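Serine protease inhibitor 4, isoform B (Drosophila melanogaster, PDB 4P0F) probably inhibits serine- and cysteine-type endopeptidases as a serpin, a suicide inhibitor whose cleaved reactive-centre loop inserts as a new strand into its main beta-sheet. Local coordinates at residues A[37-42]-A[167-172]; A[271-276]-A[324-329]; A[316-321]-A[331-336]. All blocks are in the same frame, centred on the assembly; numbering follows the deposited sequence.

Interaction 1: A[37-42]-A[167-172]; sequences SPFSIQ and NAIHFK
In the shutter of the serpin fold, where the start of helix 38-49 packs on one face of the main sheet, S40 on the first turn of the helix meets N167 and I169 of strand 161-174. The two segments run nearly antiparallel, with axes 162° apart and 8.0 Å at closest approach. S40 OG donates to N167 OD1 at 2.8 Å, reaching the carbonyl oxygen at a C=O...donor angle of 127° and only slightly tilted from its plane. With CG anti to the backbone N (chi1 171°), the N167 amide stands off the strand toward the helix; its ND2 is taken by N95 OD1 on strand 91-100, and this second bond fixes which way the amide is turned. S40 OG also pairs with T335 OG1 of the inserted strand. One turn back, S37 N-caps the helix: its OG accepts from S40 N at 3.1 Å and also bonds to L372 O. I169 packs beside this polar row, CG2 lying 3.8 Å from S37 OG and 4.1 Å from S40 CB. Its CD1 comes obliquely to the F39 ring, 4.5 Å from CD1, a loose touch. Every touching residue is buried, and the hydroxyls and the amide meet their polar demands among themselves and with neighbouring strands, so the helix start is tied to the sheet by directional bonds inside an apolar surround.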
# COMPACT_ATOMS: atom_id res chain seq x y z
N SER A 37 0.38 1.05 1.00
CA SER A 37 -0.38 0.51 -0.11
C SER A 37 -0.13 -0.98 -0.23
O SER A 37 0.93 -1.40 -0.70
CB SER A 37 -0.00 1.19 -1.42
OG SER A 37 -0.66 0.55 -2.51
N PRO A 38 -1.11 -1.79 0.20
CA PRO A 38 -0.90 -3.24 0.06
C PRO A 38 -0.81 -3.65 -1.41
O PRO A 38 -0.06 -4.59 -1.74
CB PRO A 38 -2.13 -3.85 0.75
CG PRO A 38 -3.13 -2.78 0.83
CD PRO A 38 -2.38 -1.48 0.87
N PHE A 39 -1.54 -2.95 -2.27
CA PHE A 39 -1.51 -3.26 -3.70
C PHE A 39 -0.10 -3.08 -4.26
O PHE A 39 0.36 -3.90 -5.07
CB PHE A 39 -2.48 -2.38 -4.48
CG PHE A 39 -2.49 -2.66 -5.95
CD1 PHE A 39 -1.60 -2.03 -6.79
CD2 PHE A 39 -3.34 -3.61 -6.48
CE1 PHE A 39 -1.58 -2.32 -8.15
CE2 PHE A 39 -3.33 -3.90 -7.84
CZ PHE A 39 -2.44 -3.24 -8.67
N SER A 40 0.56 -2.01 -3.85
CA SER A 40 1.92 -1.72 -4.31
C SER A 40 2.89 -2.81 -3.86
O SER A 40 3.76 -3.26 -4.63
CB SER A 40 2.36 -0.35 -3.79
OG SER A 40 3.71 -0.08 -4.08
N ILE A 41 2.76 -3.21 -2.60
CA ILE A 41 3.63 -4.22 -2.04
C ILE A 41 3.42 -5.56 -2.74
O ILE A 41 4.39 -6.21 -3.14
CB ILE A 41 3.39 -4.37 -0.51
CG1 ILE A 41 3.79 -3.07 0.20
CG2 ILE A 41 4.19 -5.54 0.06
CD1 ILE A 41 3.28 -2.96 1.60
N GLN A 42 2.17 -5.99 -2.89
CA GLN A 42 1.90 -7.29 -3.51
C GLN A 42 2.36 -7.32 -4.98
O GLN A 42 2.92 -8.32 -5.45
CB GLN A 42 0.43 -7.64 -3.44
CG GLN A 42 0.14 -9.11 -3.63
CD GLN A 42 -1.33 -9.40 -3.90
OE1 GLN A 42 -1.96 -8.75 -4.73
NE2 GLN A 42 -1.87 -10.39 -3.20
N ASN A 167 7.32 -0.50 -7.84
CA ASN A 167 5.94 -0.13 -8.12
C ASN A 167 5.64 1.20 -7.47
O ASN A 167 6.00 1.40 -6.32
CB ASN A 167 4.95 -1.17 -7.58
CG ASN A 167 3.53 -0.68 -7.68
OD1 ASN A 167 3.00 -0.04 -6.75
ND2 ASN A 167 2.90 -0.93 -8.82
N ALA A 168 4.98 2.09 -8.20
CA ALA A 168 4.53 3.36 -7.64
C ALA A 168 3.03 3.50 -7.89
O ALA A 168 2.52 3.02 -8.90
CB ALA A 168 5.29 4.52 -8.25
N ILE A 169 2.34 4.14 -6.96
CA ILE A 169 0.90 4.36 -7.09
C ILE A 169 0.56 5.77 -6.61
O ILE A 169 1.11 6.26 -5.63
CB ILE A 169 0.10 3.29 -6.30
CG1 ILE A 169 -1.41 3.54 -6.38
CG2 ILE A 169 0.58 3.21 -4.85
CD1 ILE A 169 -2.24 2.32 -5.95
N HIS A 170 -0.32 6.43 -7.36
CA HIS A 170 -0.76 7.78 -7.01
C HIS A 170 -2.26 7.89 -7.16
O HIS A 170 -2.83 7.48 -8.16
CB HIS A 170 -0.09 8.82 -7.89
CG HIS A 170 -0.52 10.22 -7.58
ND1 HIS A 170 -1.44 10.90 -8.35
CD2 HIS A 170 -0.18 11.06 -6.57
CE1 HIS A 170 -1.64 12.10 -7.84
NE2 HIS A 170 -0.89 12.23 -6.76
N PHE A 171 -2.88 8.48 -6.14
CA PHE A 171 -4.32 8.69 -6.11
C PHE A 171 -4.62 10.14 -5.77
O PHE A 171 -4.05 10.70 -4.83
CB PHE A 171 -4.97 7.78 -5.08
CG PHE A 171 -6.40 8.10 -4.80
CD1 PHE A 171 -7.39 7.81 -5.72
CD2 PHE A 171 -6.76 8.70 -3.61
CE1 PHE A 171 -8.72 8.12 -5.45
CE2 PHE A 171 -8.09 9.00 -3.33
CZ PHE A 171 -9.06 8.71 -4.26
N LYS A 172 -5.51 10.74 -6.55
CA LYS A 172 -6.06 12.05 -6.21
C LYS A 172 -7.53 12.05 -6.57
O LYS A 172 -7.89 11.96 -7.74
CB LYS A 172 -5.32 13.18 -6.92
CG LYS A 172 -5.95 14.55 -6.67
CD LYS A 172 -5.01 15.50 -5.97
CE LYS A 172 -5.57 16.91 -5.92
NZ LYS A 172 -4.60 17.87 -5.33

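Interaction 2: A[271-276]-A[324-329]; sequences LPRFKA and VNEEGT
R273 reaches along the backbone of 324-326 toward E326, touching something at almost every step. Its CB lies 4.0 Å from V324 O; CG passes N325 CB at 3.9 Å. CD sits 3.3 Å from E326 OE1, and there the chain bends (chi3 68°), which turns the guanidinium toward the end of the carboxylate. NH1 then forms a salt bridge to E326 OE2 at 2.9 Å with an N-H...O angle of 152°. The oxygen lies close to the guanidinium plane and accepts on its syn lone pair, although the two planar groups are turned 44° apart. OE2 has a second partner in T184 OG1. A leucine in place of E326 would probably leave the R273 guanidinium without its counter-charge and T184 OG1 without its acceptor. Next to this salt bridge, whose acid is buried while the arginine is exposed, V324 makes the apolar part of the contact: its CB rests off-centre over the F274 ring, a CH-pi contact with the centroid 4.3 Å away, and its CG1 meets L271 CD2 at 4.0 Å. The backbones join through V324 N, which gives a straight bond of 2.8 Å to F274 O; the return bond from F274 N to V324 O is weak. Beyond V324 the chain turns back on N325, whose OD1 accepts from E327 N, an Asx turn, and also from G328 N, which together make an Asx motif. N325 O is held by W175 NE1. This is the breach at the end of the serpin main sheet, where the hinge of the reactive-centre loop folds back to become an inserted strand.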
# COMPACT_ATOMS: atom_id res chain seq x y z
N LEU A 271 -14.83 14.50 10.74
CA LEU A 271 -13.61 13.82 10.32
C LEU A 271 -12.43 14.77 10.44
O LEU A 271 -12.53 15.91 10.00
CB LEU A 271 -13.73 13.34 8.88
CG LEU A 271 -12.59 12.50 8.31
CD1 LEU A 271 -12.54 11.15 9.02
CD2 LEU A 271 -12.79 12.32 6.83
N PRO A 272 -11.31 14.32 11.03
CA PRO A 272 -10.15 15.23 11.08
C PRO A 272 -9.59 15.52 9.70
O PRO A 272 -9.58 14.64 8.83
CB PRO A 272 -9.12 14.46 11.93
CG PRO A 272 -9.87 13.33 12.57
CD PRO A 272 -11.03 13.02 11.67
N ARG A 273 -9.12 16.75 9.52
CA ARG A 273 -8.31 17.11 8.38
C ARG A 273 -6.88 16.70 8.74
O ARG A 273 -6.24 17.34 9.57
CB ARG A 273 -8.43 18.62 8.10
CG ARG A 273 -7.73 19.10 6.83
CD ARG A 273 -8.01 20.59 6.55
NE ARG A 273 -7.39 21.46 7.54
CZ ARG A 273 -7.89 22.61 7.98
NH1 ARG A 273 -9.06 23.07 7.56
NH2 ARG A 273 -7.19 23.29 8.88
N PHE A 274 -6.39 15.61 8.15
CA PHE A 274 -5.12 15.04 8.59
C PHE A 274 -4.24 14.60 7.45
O PHE A 274 -4.69 14.46 6.31
CB PHE A 274 -5.38 13.86 9.54
CG PHE A 274 -5.81 12.58 8.85
CD1 PHE A 274 -7.14 12.32 8.59
CD2 PHE A 274 -4.87 11.62 8.51
CE1 PHE A 274 -7.54 11.14 7.97
CE2 PHE A 274 -5.25 10.44 7.89
CZ PHE A 274 -6.59 10.19 7.62
N LYS A 275 -2.97 14.41 7.76
CA LYS A 275 -2.03 13.84 6.80
C LYS A 275 -1.15 12.87 7.55
O LYS A 275 -0.99 12.96 8.77
CB LYS A 275 -1.22 14.94 6.11
CG LYS A 275 -0.12 15.55 6.93
CD LYS A 275 0.60 16.63 6.12
CE LYS A 275 1.69 17.31 6.94
NZ LYS A 275 2.22 18.53 6.27
N ALA A 276 -0.59 11.91 6.82
CA ALA A 276 0.32 10.95 7.43
C ALA A 276 1.36 10.52 6.40
O ALA A 276 1.08 10.50 5.20
CB ALA A 276 -0.45 9.75 7.97
N VAL A 324 -5.90 14.11 3.77
CA VAL A 324 -7.35 14.10 3.72
C VAL A 324 -7.85 15.49 4.13
O VAL A 324 -7.54 15.96 5.23
CB VAL A 324 -7.93 13.04 4.67
CG1 VAL A 324 -9.47 13.09 4.69
CG2 VAL A 324 -7.44 11.67 4.27
N ASN A 325 -8.60 16.15 3.26
CA ASN A 325 -9.12 17.49 3.55
C ASN A 325 -10.52 17.68 2.99
O ASN A 325 -11.20 16.72 2.64
CB ASN A 325 -8.16 18.56 3.02
CG ASN A 325 -8.07 18.60 1.50
OD1 ASN A 325 -8.82 17.93 0.80
ND2 ASN A 325 -7.13 19.39 0.99
N GLU A 326 -10.97 18.93 2.93
CA GLU A 326 -12.36 19.20 2.63
C GLU A 326 -12.72 18.85 1.19
O GLU A 326 -13.88 18.57 0.89
CB GLU A 326 -12.68 20.67 2.90
CG GLU A 326 -12.71 21.05 4.38
CD GLU A 326 -11.35 21.43 4.96
OE1 GLU A 326 -10.31 21.21 4.29
OE2 GLU A 326 -11.33 21.98 6.08
N GLU A 327 -11.73 18.89 0.30
CA GLU A 327 -11.96 18.67 -1.12
C GLU A 327 -11.90 17.19 -1.51
O GLU A 327 -12.57 16.76 -2.45
CB GLU A 327 -10.93 19.45 -1.96
CG GLU A 327 -11.14 20.95 -1.97
CD GLU A 327 -10.89 21.62 -0.62
OE1 GLU A 327 -9.91 21.24 0.07
OE2 GLU A 327 -11.67 22.52 -0.25
N GLY A 328 -11.07 16.42 -0.82
CA GLY A 328 -10.87 15.03 -1.17
C GLY A 328 -9.66 14.43 -0.49
O GLY A 328 -9.35 14.76 0.65
N THR A 329 -8.97 13.57 -1.22
CA THR A 329 -7.83 12.84 -0.70
C THR A 329 -6.77 12.74 -1.77
O THR A 329 -7.08 12.56 -2.95
CB THR A 329 -8.24 11.42 -0.26
OG1 THR A 329 -9.21 11.52 0.78
CG2 THR A 329 -7.03 10.62 0.25

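Interaction 3: A[316-321]-A[331-336]; sequences IIHKAF and AAAATG
The H318 imidazole presents its ND1 edge to T335 of the facing strand: T335 OG1 lies near the ring plane, 2.8 Å from ND1, in a hydrogen bond. A333 CB, 3.8 Å from H318 CE1, approaches the ring obliquely, and the other ring nitrogen, NE2, is bonded to S37 N in front of helix 38-49. The strands are the two arms of the antiparallel hairpin 311-324/328-341, whose second arm is the reactive-centre loop inserted into the serpin main sheet. A chi1 of -174°, which sets CG opposite the backbone N, carries the H318 ring across to its non-hydrogen-bonded mate T335. A320 and A333 make the next such pair on that face, CB to CB at 3.8 Å, against strand 35-36 and the helix start. I317, K319 and F321 point to the other face with A332 and A334; the K319 ammonium there is taken by D150 O and K149 O. The run of alanines A331 to A334 is the small-residue hinge usual in inhibitory serpins, consistent with entry into the sheet. Six backbone bonds hold the register between I317/G336 and F321/A332. Midway, K319 O receives both A334 N at 3.0 Å and the CA-H of A333, with CA at 3.1 Å.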
# COMPACT_ATOMS: atom_id res chain seq x y z
N ILE A 316 13.62 -4.47 0.92
CA ILE A 316 12.30 -4.12 0.41
C ILE A 316 11.89 -2.86 1.14
O ILE A 316 11.72 -2.89 2.35
CB ILE A 316 11.24 -5.22 0.64
CG1 ILE A 316 11.71 -6.58 0.13
CG2 ILE A 316 9.92 -4.80 -0.02
CD1 ILE A 316 10.71 -7.72 0.37
N ILE A 317 11.77 -1.75 0.41
CA ILE A 317 11.48 -0.46 1.05
C ILE A 317 10.12 0.03 0.58
O ILE A 317 9.82 0.02 -0.60
CB ILE A 317 12.56 0.58 0.72
CG1 ILE A 317 13.92 0.11 1.25
CG2 ILE A 317 12.21 1.92 1.34
CD1 ILE A 317 15.11 0.79 0.61
N HIS A 318 9.29 0.45 1.53
CA HIS A 318 7.98 0.97 1.21
C HIS A 318 7.81 2.32 1.85
O HIS A 318 8.15 2.51 3.02
CB HIS A 318 6.89 0.03 1.70
CG HIS A 318 5.51 0.43 1.28
ND1 HIS A 318 5.05 0.28 -0.01
CD2 HIS A 318 4.48 0.96 1.99
CE1 HIS A 318 3.80 0.69 -0.08
NE2 HIS A 318 3.43 1.12 1.12
N LYS A 319 7.30 3.26 1.07
CA LYS A 319 6.99 4.59 1.58
C LYS A 319 5.61 4.99 1.11
O LYS A 319 5.25 4.72 -0.03
CB LYS A 319 8.02 5.61 1.11
CG LYS A 319 9.39 5.47 1.72
CD LYS A 319 10.18 6.78 1.60
CE LYS A 319 11.62 6.62 2.08
NZ LYS A 319 12.49 7.84 1.94
N ALA A 320 4.85 5.65 1.98
CA ALA A 320 3.50 6.07 1.64
C ALA A 320 3.14 7.41 2.29
O ALA A 320 3.74 7.83 3.28
CB ALA A 320 2.51 4.99 2.03
N PHE A 321 2.18 8.07 1.67
CA PHE A 321 1.73 9.41 2.06
C PHE A 321 0.24 9.51 1.82
O PHE A 321 -0.26 8.98 0.84
CB PHE A 321 2.46 10.48 1.24
CG PHE A 321 1.91 11.87 1.43
CD1 PHE A 321 0.87 12.34 0.64
CD2 PHE A 321 2.40 12.69 2.42
CE1 PHE A 321 0.35 13.60 0.82
CE2 PHE A 321 1.88 13.97 2.61
CZ PHE A 321 0.87 14.42 1.80
N ALA A 331 -3.13 10.53 -2.16
CA ALA A 331 -2.31 9.50 -1.55
C ALA A 331 -1.32 8.98 -2.57
O ALA A 331 -1.58 9.01 -3.77
CB ALA A 331 -3.16 8.36 -1.03
N ALA A 332 -0.18 8.51 -2.08
CA ALA A 332 0.83 7.95 -2.95
C ALA A 332 1.65 6.94 -2.17
O ALA A 332 1.75 7.02 -0.95
CB ALA A 332 1.73 9.03 -3.51
N ALA A 333 2.23 5.99 -2.89
CA ALA A 333 3.13 5.05 -2.27
C ALA A 333 4.07 4.49 -3.32
O ALA A 333 3.78 4.56 -4.51
CB ALA A 333 2.36 3.92 -1.60
N ALA A 334 5.17 3.91 -2.87
CA ALA A 334 6.03 3.15 -3.75
C ALA A 334 6.72 2.06 -2.97
O ALA A 334 6.94 2.19 -1.77
CB ALA A 334 7.07 4.06 -4.44
N THR A 335 7.01 0.97 -3.67
CA THR A 335 7.73 -0.16 -3.11
C THR A 335 8.93 -0.48 -4.02
O THR A 335 8.77 -0.61 -5.23
CB THR A 335 6.85 -1.42 -2.99
OG1 THR A 335 5.62 -1.10 -2.32
CG2 THR A 335 7.57 -2.51 -2.22
N GLY A 336 10.11 -0.55 -3.42
CA GLY A 336 11.32 -0.89 -4.14
C GLY A 336 11.96 -2.13 -3.54
O GLY A 336 12.18 -2.19 -2.33

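How the interactions relate
Interactions 1 and 3 are adjacent in the middle of the main sheet, centres about 7 Å apart, while interaction 2 lies at the sheet end, about 19 Å between centres from either. Along the chain interaction 1 closes first; the segments of interactions 2 and 3 then alternate: 271-276, 316-321, 324-329, 331-336. Strand 328-341 is common to interactions 2 and 3 and stands between strands 161-174 and 311-324, with F171 N 2.8 Å from A331 O. The inserted reactive-centre loop is thus anchored at the breach by its hinge and bonded on both flanks beside the shutter, the arrangement of a cleaved serpin.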